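PDB 2NVA: arginine decarboxylase, A207R protein from Paramecium bursaria Chlorella virus 1, which catalyses the pyridoxal 5'-phosphate-dependent decarboxylation of arginine to agmatine, in the manner of eukaryotic ornithine decarboxylase-like enzymes. Local coordinates for residues A[258-271]-A[338-352]. Residues are numbered along the deposited sequence; the frame is centred on the assembly and turned at random.
Sequences AEHYSVLATQVIGK and ELHIGDWVYFPSWGA
Strands 262-271 and 344-347 run antiparallel; their axes approach to 4.4 Å with 154° between their directions, and Leu264-Phe347 and Thr266-Val345 are hydrogen-bonded pairs. Beyond them Val268 N reaches Asp343 O and Val268 O takes Gly342 N, both from the type II turn His340-Asp343. On one face of the sheet Gln267 lies over the Trp344 indole, its CB 3.6 Å from the centroid of the six-membered ring and 5° off the normal, a CH-pi contact. Gln267 CG is turned away from the backbone N (chi1 -166°), and along the extended chain Gln267 NE2 donates to Gly342 O at 3.2 Å, from above the carbonyl plane and off its lone pairs. Across the sheet Thr266 CG2 meets Val345 CG2 and the edge of the Phe347 ring, while Leu264 CD2 packs 3.6 Å from Trp350 CD1. The fully extended Lys271 puts NZ 2.8 Å from Glu338 OE2, on its anti lone pair, in a salt bridge, and also bonds Leu339 O. At the other end, His260 ND1 and Ser349 OG share a 2.8 Å hydrogen bond near the imidazole plane. Strand 18-22 flanks 262-271 too, within the C-terminal beta domain of the ornithine decarboxylase-like fold; Ala352 leads directly to Tyr353, which binds pyridoxal 5'-phosphate.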
loop_
_atom_site.group_PDB
_atom_site.type_symbol
_atom_site.label_atom_id
_atom_site.label_comp_id
_atom_site.label_asym_id
_atom_site.label_seq_id
_atom_site.Cartn_x
_atom_site.Cartn_y
_atom_site.Cartn_z
ATOM N N ALA A 258 5.016 14.472 13.070
ATOM C CA ALA A 258 5.303 13.038 12.908
ATOM C C ALA A 258 6.625 12.758 12.200
ATOM O O ALA A 258 7.268 11.742 12.475
ATOM C CB ALA A 258 4.142 12.334 12.202
ATOM N N GLU A 259 7.036 13.634 11.284
ATOM C CA GLU A 259 8.222 13.318 10.457
ATOM C C GLU A 259 9.443 12.898 11.291
ATOM O O GLU A 259 10.012 11.823 11.073
ATOM C CB GLU A 259 8.588 14.477 9.529
ATOM C CG GLU A 259 9.841 14.204 8.673
ATOM C CD GLU A 259 10.159 15.309 7.671
ATOM O OE1 GLU A 259 9.358 16.260 7.522
ATOM O OE2 GLU A 259 11.224 15.224 7.006
ATOM N N HIS A 260 9.826 13.738 12.248
ATOM C CA HIS A 260 11.081 13.545 12.978
ATOM C C HIS A 260 10.930 12.665 14.208
ATOM O O HIS A 260 11.893 12.438 14.943
ATOM C CB HIS A 260 11.664 14.908 13.377
ATOM C CG HIS A 260 11.859 15.831 12.214
ATOM N ND1 HIS A 260 12.693 15.527 11.157
ATOM C CD2 HIS A 260 11.331 17.049 11.943
ATOM C CE1 HIS A 260 12.660 16.514 10.277
ATOM N NE2 HIS A 260 11.849 17.453 10.737
ATOM N N TYR A 261 9.718 12.179 14.430
ATOM C CA TYR A 261 9.428 11.351 15.590
ATOM C C TYR A 261 10.240 10.050 15.632
ATOM O O TYR A 261 10.625 9.579 16.706
ATOM C CB TYR A 261 7.930 11.033 15.622
ATOM C CG TYR A 261 7.468 10.122 16.758
ATOM C CD1 TYR A 261 7.786 10.395 18.092
ATOM C CD2 TYR A 261 6.650 9.009 16.492
ATOM C CE1 TYR A 261 7.338 9.565 19.122
ATOM C CE2 TYR A 261 6.201 8.187 17.493
ATOM C CZ TYR A 261 6.536 8.466 18.818
ATOM O OH TYR A 261 6.077 7.641 19.822
ATOM N N SER A 262 10.465 9.466 14.457
ATOM C CA SER A 262 11.047 8.134 14.346
ATOM C C SER A 262 12.170 8.071 13.322
ATOM O O SER A 262 12.207 8.859 12.384
ATOM C CB SER A 262 9.974 7.114 13.940
ATOM O OG SER A 262 8.890 7.116 14.857
ATOM N N VAL A 263 13.086 7.124 13.533
ATOM C CA VAL A 263 13.972 6.650 12.461
ATOM C C VAL A 263 13.586 5.198 12.206
ATOM O O VAL A 263 13.008 4.561 13.080
ATOM C CB VAL A 263 15.487 6.783 12.813
ATOM C CG1 VAL A 263 15.848 8.258 13.123
ATOM C CG2 VAL A 263 15.877 5.877 13.989
ATOM N N LEU A 264 13.883 4.678 11.020
ATOM C CA LEU A 264 13.576 3.275 10.710
ATOM C C LEU A 264 14.868 2.520 10.412
ATOM O O LEU A 264 15.551 2.836 9.463
ATOM C CB LEU A 264 12.604 3.168 9.533
ATOM C CG LEU A 264 12.202 1.756 9.070
ATOM C CD1 LEU A 264 11.713 0.862 10.212
ATOM C CD2 LEU A 264 11.124 1.872 7.975
ATOM N N ALA A 265 15.176 1.535 11.248
ATOM C CA ALA A 265 16.377 0.708 11.095
ATOM C C ALA A 265 16.032 -0.574 10.342
ATOM O O ALA A 265 15.018 -1.211 10.627
ATOM C CB ALA A 265 16.963 0.372 12.454
ATOM N N THR A 266 16.867 -0.911 9.366
ATOM C CA THR A 266 16.636 -2.072 8.520
ATOM C C THR A 266 17.972 -2.732 8.172
ATOM O O THR A 266 19.015 -2.066 8.122
ATOM C CB THR A 266 15.812 -1.716 7.247
ATOM O OG1 THR A 266 15.581 -2.887 6.459
ATOM C CG2 THR A 266 16.504 -0.663 6.380
ATOM N N GLN A 267 17.918 -4.040 7.926
ATOM C CA GLN A 267 19.134 -4.828 7.737
ATOM C C GLN A 267 19.300 -5.275 6.284
ATOM O O GLN A 267 18.315 -5.588 5.614
ATOM C CB GLN A 267 19.093 -6.069 8.649
ATOM C CG GLN A 267 20.427 -6.787 8.786
ATOM C CD GLN A 267 20.312 -8.086 9.576
ATOM O OE1 GLN A 267 19.407 -8.877 9.350
ATOM N NE2 GLN A 267 21.239 -8.307 10.502
ATOM N N VAL A 268 20.552 -5.303 5.819
ATOM C CA VAL A 268 20.899 -5.901 4.538
ATOM C C VAL A 268 20.764 -7.421 4.664
ATOM O O VAL A 268 21.466 -8.051 5.456
ATOM C CB VAL A 268 22.346 -5.568 4.109
ATOM C CG1 VAL A 268 22.670 -6.217 2.761
ATOM C CG2 VAL A 268 22.553 -4.048 4.059
ATOM N N ILE A 269 19.836 -7.981 3.901
ATOM C CA ILE A 269 19.572 -9.412 3.946
ATOM C C ILE A 269 20.012 -10.161 2.697
ATOM O O ILE A 269 20.107 -11.385 2.726
ATOM C CB ILE A 269 18.082 -9.731 4.324
ATOM C CG1 ILE A 269 17.093 -9.241 3.264
ATOM C CG2 ILE A 269 17.739 -9.165 5.706
ATOM C CD1 ILE A 269 16.864 -10.254 2.135
ATOM N N GLY A 270 20.269 -9.428 1.612
ATOM C CA GLY A 270 20.731 -10.021 0.359
ATOM C C GLY A 270 21.595 -9.028 -0.403
ATOM O O GLY A 270 21.518 -7.816 -0.179
ATOM N N LYS A 271 22.415 -9.539 -1.308
ATOM C CA LYS A 271 23.396 -8.698 -1.988
ATOM C C LYS A 271 23.739 -9.308 -3.336
ATOM O O LYS A 271 23.775 -10.526 -3.472
ATOM C CB LYS A 271 24.661 -8.588 -1.120
ATOM C CG LYS A 271 25.759 -7.663 -1.659
ATOM C CD LYS A 271 26.974 -7.638 -0.701
ATOM C CE LYS A 271 28.129 -6.820 -1.309
ATOM N NZ LYS A 271 29.292 -6.718 -0.365
ATOM N N GLU A 338 30.635 0.302 0.712
ATOM C CA GLU A 338 30.180 -1.056 0.464
ATOM C C GLU A 338 29.488 -1.636 1.705
ATOM O O GLU A 338 29.989 -1.499 2.828
ATOM C CB GLU A 338 31.330 -1.976 0.036
ATOM C CG GLU A 338 30.826 -3.352 -0.374
ATOM C CD GLU A 338 31.903 -4.250 -0.945
ATOM O OE1 GLU A 338 33.068 -3.798 -1.114
ATOM O OE2 GLU A 338 31.579 -5.420 -1.238
ATOM N N LEU A 339 28.334 -2.270 1.500
ATOM C CA LEU A 339 27.606 -2.894 2.607
ATOM C C LEU A 339 27.732 -4.421 2.510
ATOM O O LEU A 339 28.086 -4.951 1.451
ATOM C CB LEU A 339 26.129 -2.497 2.558
ATOM C CG LEU A 339 25.776 -1.011 2.511
ATOM C CD1 LEU A 339 24.281 -0.823 2.264
ATOM C CD2 LEU A 339 26.181 -0.343 3.797
ATOM N N HIS A 340 27.429 -5.109 3.608
ATOM C CA HIS A 340 27.506 -6.563 3.671
ATOM C C HIS A 340 26.246 -7.139 4.286
ATOM O O HIS A 340 25.595 -6.479 5.104
ATOM C CB HIS A 340 28.738 -6.977 4.472
ATOM C CG HIS A 340 30.009 -6.485 3.861
ATOM N ND1 HIS A 340 30.666 -5.365 4.312
ATOM C CD2 HIS A 340 30.681 -6.902 2.766
ATOM C CE1 HIS A 340 31.723 -5.144 3.553
ATOM N NE2 HIS A 340 31.758 -6.068 2.613
ATOM N N ILE A 341 25.889 -8.363 3.884
ATOM C CA ILE A 341 24.738 -9.021 4.491
ATOM C C ILE A 341 24.913 -9.020 6.014
ATOM O O ILE A 341 25.958 -9.428 6.512
ATOM C CB ILE A 341 24.514 -10.442 3.923
ATOM C CG1 ILE A 341 24.121 -10.340 2.439
ATOM C CG2 ILE A 341 23.461 -11.186 4.725
ATOM C CD1 ILE A 341 24.052 -11.685 1.698
ATOM N N GLY A 342 23.896 -8.536 6.731
ATOM C CA GLY A 342 23.990 -8.386 8.193
ATOM C C GLY A 342 24.207 -6.963 8.698
ATOM O O GLY A 342 23.922 -6.682 9.863
ATOM N N ASP A 343 24.697 -6.068 7.834
ATOM C CA ASP A 343 24.825 -4.636 8.172
ATOM C C ASP A 343 23.456 -4.045 8.460
ATOM O O ASP A 343 22.482 -4.351 7.763
ATOM C CB ASP A 343 25.416 -3.833 7.008
ATOM C CG ASP A 343 26.940 -3.765 7.039
ATOM O OD1 ASP A 343 27.504 -3.649 8.153
ATOM O OD2 ASP A 343 27.566 -3.777 5.959
ATOM N N TRP A 344 23.388 -3.182 9.467
ATOM C CA TRP A 344 22.169 -2.427 9.710
ATOM C C TRP A 344 22.379 -1.001 9.253
ATOM O O TRP A 344 23.491 -0.443 9.357
ATOM C CB TRP A 344 21.822 -2.440 11.209
ATOM C CG TRP A 344 21.266 -3.749 11.709
ATOM C CD1 TRP A 344 21.972 -4.825 12.189
ATOM C CD2 TRP A 344 19.888 -4.098 11.810
ATOM N NE1 TRP A 344 21.109 -5.831 12.572
ATOM C CE2 TRP A 344 19.822 -5.411 12.337
ATOM C CE3 TRP A 344 18.693 -3.434 11.488
ATOM C CZ2 TRP A 344 18.598 -6.066 12.561
ATOM C CZ3 TRP A 344 17.485 -4.087 11.713
ATOM C CH2 TRP A 344 17.447 -5.388 12.238
ATOM N N VAL A 345 21.307 -0.403 8.756
ATOM C CA VAL A 345 21.299 1.022 8.454
ATOM C C VAL A 345 20.054 1.620 9.088
ATOM O O VAL A 345 19.148 0.878 9.471
ATOM C CB VAL A 345 21.304 1.308 6.917
ATOM C CG1 VAL A 345 22.501 0.611 6.240
ATOM C CG2 VAL A 345 19.998 0.852 6.258
ATOM N N TYR A 346 19.998 2.945 9.199
ATOM C CA TYR A 346 18.722 3.559 9.518
ATOM C C TYR A 346 18.420 4.742 8.616
ATOM O O TYR A 346 19.320 5.397 8.103
ATOM C CB TYR A 346 18.620 3.923 11.007
ATOM C CG TYR A 346 19.430 5.128 11.422
ATOM C CD1 TYR A 346 18.889 6.422 11.353
ATOM C CD2 TYR A 346 20.726 4.979 11.912
ATOM C CE1 TYR A 346 19.627 7.528 11.730
ATOM C CE2 TYR A 346 21.466 6.092 12.307
ATOM C CZ TYR A 346 20.913 7.354 12.201
ATOM O OH TYR A 346 21.655 8.450 12.587
ATOM N N PHE A 347 17.127 5.003 8.441
ATOM C CA PHE A 347 16.652 6.134 7.664
ATOM C C PHE A 347 16.119 7.195 8.613
ATOM O O PHE A 347 15.164 6.936 9.368
ATOM C CB PHE A 347 15.556 5.679 6.695
ATOM C CG PHE A 347 16.071 4.818 5.577
ATOM C CD1 PHE A 347 16.414 5.385 4.355
ATOM C CD2 PHE A 347 16.244 3.440 5.760
ATOM C CE1 PHE A 347 16.899 4.596 3.310
ATOM C CE2 PHE A 347 16.731 2.637 4.720
ATOM C CZ PHE A 347 17.067 3.228 3.489
ATOM N N PRO A 348 16.760 8.379 8.606
ATOM C CA PRO A 348 16.349 9.462 9.501
ATOM C C PRO A 348 14.960 9.999 9.151
ATOM O O PRO A 348 14.541 9.870 8.012
ATOM C CB PRO A 348 17.403 10.559 9.254
ATOM C CG PRO A 348 18.555 9.869 8.569
ATOM C CD PRO A 348 17.931 8.745 7.777
ATOM N N SER A 349 14.286 10.604 10.134
ATOM C CA SER A 349 13.033 11.343 9.908
ATOM C C SER A 349 12.010 10.500 9.158
ATOM O O SER A 349 11.484 10.893 8.114
ATOM C CB SER A 349 13.306 12.681 9.200
ATOM O OG SER A 349 14.205 13.483 9.985
ATOM N N TRP A 350 11.737 9.326 9.723
ATOM C CA TRP A 350 10.890 8.347 9.045
ATOM C C TRP A 350 9.592 8.087 9.820
ATOM O O TRP A 350 9.175 6.937 9.987
ATOM C CB TRP A 350 11.662 7.037 8.771
ATOM C CG TRP A 350 11.217 6.432 7.478
ATOM C CD1 TRP A 350 10.453 5.311 7.297
ATOM C CD2 TRP A 350 11.465 6.965 6.181
ATOM N NE1 TRP A 350 10.221 5.106 5.948
ATOM C CE2 TRP A 350 10.837 6.109 5.245
ATOM C CE3 TRP A 350 12.167 8.097 5.713
ATOM C CZ2 TRP A 350 10.868 6.352 3.859
ATOM C CZ3 TRP A 350 12.218 8.330 4.328
ATOM C CH2 TRP A 350 11.571 7.458 3.422
ATOM N N GLY A 351 8.956 9.166 10.281
ATOM C CA GLY A 351 7.761 9.039 11.094
ATOM C C GLY A 351 6.445 9.458 10.439
ATOM O O GLY A 351 5.387 9.232 11.012
ATOM N N ALA A 352 6.505 10.055 9.249
ATOM C CA ALA A 352 5.303 10.599 8.601
ATOM C C ALA A 352 4.874 9.767 7.399
ATOM O O ALA A 352 5.623 9.674 6.432
ATOM C CB ALA A 352 5.545 12.034 8.194
HETATM O O HOH W 1 11.983 12.648 5.895
#